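HTH-type transcriptional activator AmpR (PDB 3KOS) regulates transcription of the ampC beta-lactamase gene as a LysR-family activator, this chain being its effector-binding domain. Local coordinates at residues 134-139 and 143-148. Residues are numbered along the deposited sequence; the frame is centred on the assembly and turned at random.
Sequences MVFDSS and LEAAQA. Unlike the reference sequence in segment 143-148: Ala-148 (reference Gly).
Leu-143 N donates to Ser-139 O (2.9 Å), the first-turn i to i+4 bond of helix 139-147, which follows strand 133-136 after a short turn and doubles back across it. The side chain of Leu-143 leans toward the same carbonyl, CD2 lying 3.4 Å from Ser-139 O. Two residues further along, the Phe-136 ring meets the helix obliquely: CZ is 3.7 Å from Ala-145 CB and CE1 is 4.0 Å from it. With CG anti to the carbonyl carbon (chi1 -65°), the ring extends from the strand to the methyl of Ala-145. This beta-alpha connection belongs to the effector-binding domain of a LysR-type regulator, a periplasmic-binding-protein-like alpha/beta fold, where strand 133-136 pairs in parallel with strand 106-109 and Phe-136 also touches Leu-107. Ser-138 is the N-cap, its OG accepting from Val-140 N, while the carboxylate of Asp-137 bridges Asn-49 of the same chain (through OD2) and Thr-47 of the second subunit (through OD1). Ser-139 OG binds a sulfonate oxygen of a MES molecule, probably from the crystallisation liquor. Further along the helix, Gln-147 NE2 returns to Leu-143 O (3.2 Å) from above the carbonyl plane, on the face opposite Gln-147 N, so that one oxygen takes two donors.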
HETATM    1  N   MSE A 134      10.864   9.043   6.878  1.00 12.27           N
HETATM    2  CA  MSE A 134       9.584   8.367   7.060  1.00 10.44           C
HETATM    3  C   MSE A 134       9.704   6.954   6.517  1.00 10.56           C
HETATM    4  O   MSE A 134      10.336   6.738   5.481  1.00  9.84           O
HETATM    5  CB  MSE A 134       8.469   9.132   6.345  1.00 10.59           C
HETATM    6  CG  MSE A 134       8.555  10.633   6.576  1.00 19.62           C
HETATM    7 SE   MSE A 134       7.033  11.581   5.784  1.00 35.91          SE
HETATM    8  CE  MSE A 134       5.831  11.108   7.220  1.00 17.76           C
ATOM      9  N   VAL A 135       9.108   6.005   7.230  1.00  7.46           N
ATOM     10  CA  VAL A 135       9.316   4.587   6.978  1.00  9.08           C
ATOM     11  C   VAL A 135       8.041   3.920   6.469  1.00  8.36           C
ATOM     12  O   VAL A 135       6.978   4.103   7.049  1.00  9.19           O
ATOM     13  CB  VAL A 135       9.761   3.887   8.284  1.00 11.46           C
ATOM     14  CG1 VAL A 135       9.903   2.387   8.072  1.00 12.38           C
ATOM     15  CG2 VAL A 135      11.075   4.501   8.776  1.00 13.53           C
ATOM     16  N   PHE A 136       8.150   3.128   5.399  1.00  8.27           N
ATOM     17  CA  PHE A 136       6.976   2.573   4.730  1.00  8.32           C
ATOM     18  C   PHE A 136       6.971   1.051   4.621  1.00  9.66           C
ATOM     19  O   PHE A 136       7.978   0.449   4.262  1.00  9.66           O
ATOM     20  CB  PHE A 136       6.859   3.159   3.323  1.00  8.21           C
ATOM     21  CG  PHE A 136       6.607   4.626   3.325  1.00  9.02           C
ATOM     22  CD1 PHE A 136       5.311   5.112   3.293  1.00  8.64           C
ATOM     23  CD2 PHE A 136       7.657   5.519   3.418  1.00  8.69           C
ATOM     24  CE1 PHE A 136       5.066   6.480   3.319  1.00  8.83           C
ATOM     25  CE2 PHE A 136       7.420   6.893   3.456  1.00  9.45           C
ATOM     26  CZ  PHE A 136       6.128   7.370   3.411  1.00  9.90           C
ATOM     27  N   ASP A 137       5.820   0.450   4.914  1.00  7.96           N
ATOM     28  CA  ASP A 137       5.660  -0.995   4.806  1.00 11.25           C
ATOM     29  C   ASP A 137       5.546  -1.417   3.347  1.00 11.61           C
ATOM     30  O   ASP A 137       5.850  -2.560   2.992  1.00 12.68           O
ATOM     31  CB  ASP A 137       4.421  -1.458   5.574  1.00 12.05           C
ATOM     32  CG  ASP A 137       3.121  -0.908   4.989  1.00 12.13           C
ATOM     33  OD1 ASP A 137       3.071   0.282   4.595  1.00  9.89           O
ATOM     34  OD2 ASP A 137       2.128  -1.667   4.944  1.00 11.30           O
ATOM     35  N   SER A 138       5.110  -0.492   2.497  1.00 10.09           N
ATOM     36  CA  SER A 138       4.869  -0.818   1.088  1.00 10.33           C
ATOM     37  C   SER A 138       5.410   0.289   0.195  1.00  8.74           C
ATOM     38  O   SER A 138       5.183   1.460   0.469  1.00  8.63           O
ATOM     39  CB  SER A 138       3.366  -0.968   0.846  1.00 11.35           C
ATOM     40  OG  SER A 138       3.065  -0.934  -0.551  1.00 13.03           O
ATOM     41  N   SER A 139       6.126  -0.069  -0.865  1.00  7.61           N
ATOM     42  CA  SER A 139       6.641   0.937  -1.794  1.00  8.75           C
ATOM     43  C   SER A 139       5.517   1.665  -2.500  1.00  8.77           C
ATOM     44  O   SER A 139       5.707   2.791  -2.971  1.00  7.68           O
ATOM     45  CB  SER A 139       7.544   0.288  -2.857  1.00 14.29           C
ATOM     46  OG  SER A 139       8.809  -0.020  -2.304  1.00 20.67           O
ATOM     47  N   LEU A 143       5.572   5.655  -2.678  1.00  9.40           N
ATOM     48  CA  LEU A 143       5.591   6.442  -3.921  1.00  7.87           C
ATOM     49  C   LEU A 143       4.418   7.410  -4.017  1.00  9.96           C
ATOM     50  O   LEU A 143       4.497   8.421  -4.717  1.00 10.49           O
ATOM     51  CB  LEU A 143       5.657   5.544  -5.167  1.00  6.83           C
ATOM     52  CG  LEU A 143       7.075   5.281  -5.690  1.00  8.64           C
ATOM     53  CD1 LEU A 143       7.695   6.547  -6.266  1.00  6.90           C
ATOM     54  CD2 LEU A 143       7.980   4.690  -4.598  1.00  9.28           C
ATOM     55  N   GLU A 144       3.327   7.106  -3.321  1.00  9.59           N
ATOM     56  CA  GLU A 144       2.253   8.082  -3.191  1.00  9.94           C
ATOM     57  C   GLU A 144       2.760   9.286  -2.419  1.00 11.79           C
ATOM     58  O   GLU A 144       2.524  10.431  -2.811  1.00 10.52           O
ATOM     59  CB  GLU A 144       1.010   7.482  -2.515  1.00 10.57           C
ATOM     60  CG  GLU A 144       0.271   6.488  -3.389  1.00 14.58           C
ATOM     61  CD  GLU A 144      -0.208   7.116  -4.697  1.00 17.16           C
ATOM     62  OE1 GLU A 144       0.224   6.652  -5.778  1.00 21.16           O
ATOM     63  OE2 GLU A 144      -1.004   8.081  -4.635  1.00 17.52           O
ATOM     64  N   ALA A 145       3.465   9.027  -1.317  1.00  8.95           N
ATOM     65  CA  ALA A 145       4.033  10.117  -0.519  1.00  9.61           C
ATOM     66  C   ALA A 145       5.062  10.904  -1.331  1.00 10.89           C
ATOM     67  O   ALA A 145       5.108  12.132  -1.254  1.00 12.23           O
ATOM     68  CB  ALA A 145       4.666   9.572   0.758  1.00  9.10           C
ATOM     69  N   ALA A 146       5.885  10.197  -2.105  1.00  9.49           N
ATOM     70  CA  ALA A 146       6.869  10.852  -2.970  1.00 10.66           C
ATOM     71  C   ALA A 146       6.217  11.720  -4.053  1.00 12.32           C
ATOM     72  O   ALA A 146       6.687  12.829  -4.333  1.00 14.13           O
ATOM     73  CB  ALA A 146       7.818   9.824  -3.600  1.00 10.03           C
ATOM     74  N   GLN A 147       5.141  11.233  -4.663  1.00 12.08           N
ATOM     75  CA  GLN A 147       4.442  12.046  -5.663  1.00 14.00           C
ATOM     76  C   GLN A 147       3.933  13.339  -5.048  1.00 13.33           C
ATOM     77  O   GLN A 147       3.871  14.370  -5.723  1.00 19.05           O
ATOM     78  CB  GLN A 147       3.269  11.296  -6.276  1.00 12.37           C
ATOM     79  CG  GLN A 147       3.653  10.153  -7.186  1.00 15.53           C
ATOM     80  CD  GLN A 147       2.445   9.354  -7.571  1.00 18.41           C
ATOM     81  OE1 GLN A 147       1.621   9.801  -8.370  1.00 18.38           O
ATOM     82  NE2 GLN A 147       2.311   8.173  -6.987  1.00 14.09           N
ATOM     83  N   ALA A 148       3.574  13.287  -3.766  1.00 14.56           N
ATOM     84  CA  ALA A 148       3.057  14.458  -3.053  1.00 15.21           C
ATOM     85  C   ALA A 148       4.163  15.406  -2.625  1.00 17.39           C
ATOM     86  O   ALA A 148       3.899  16.460  -2.039  1.00 19.59           O
ATOM     87  CB  ALA A 148       2.238  14.027  -1.829  1.00 18.07           C
TER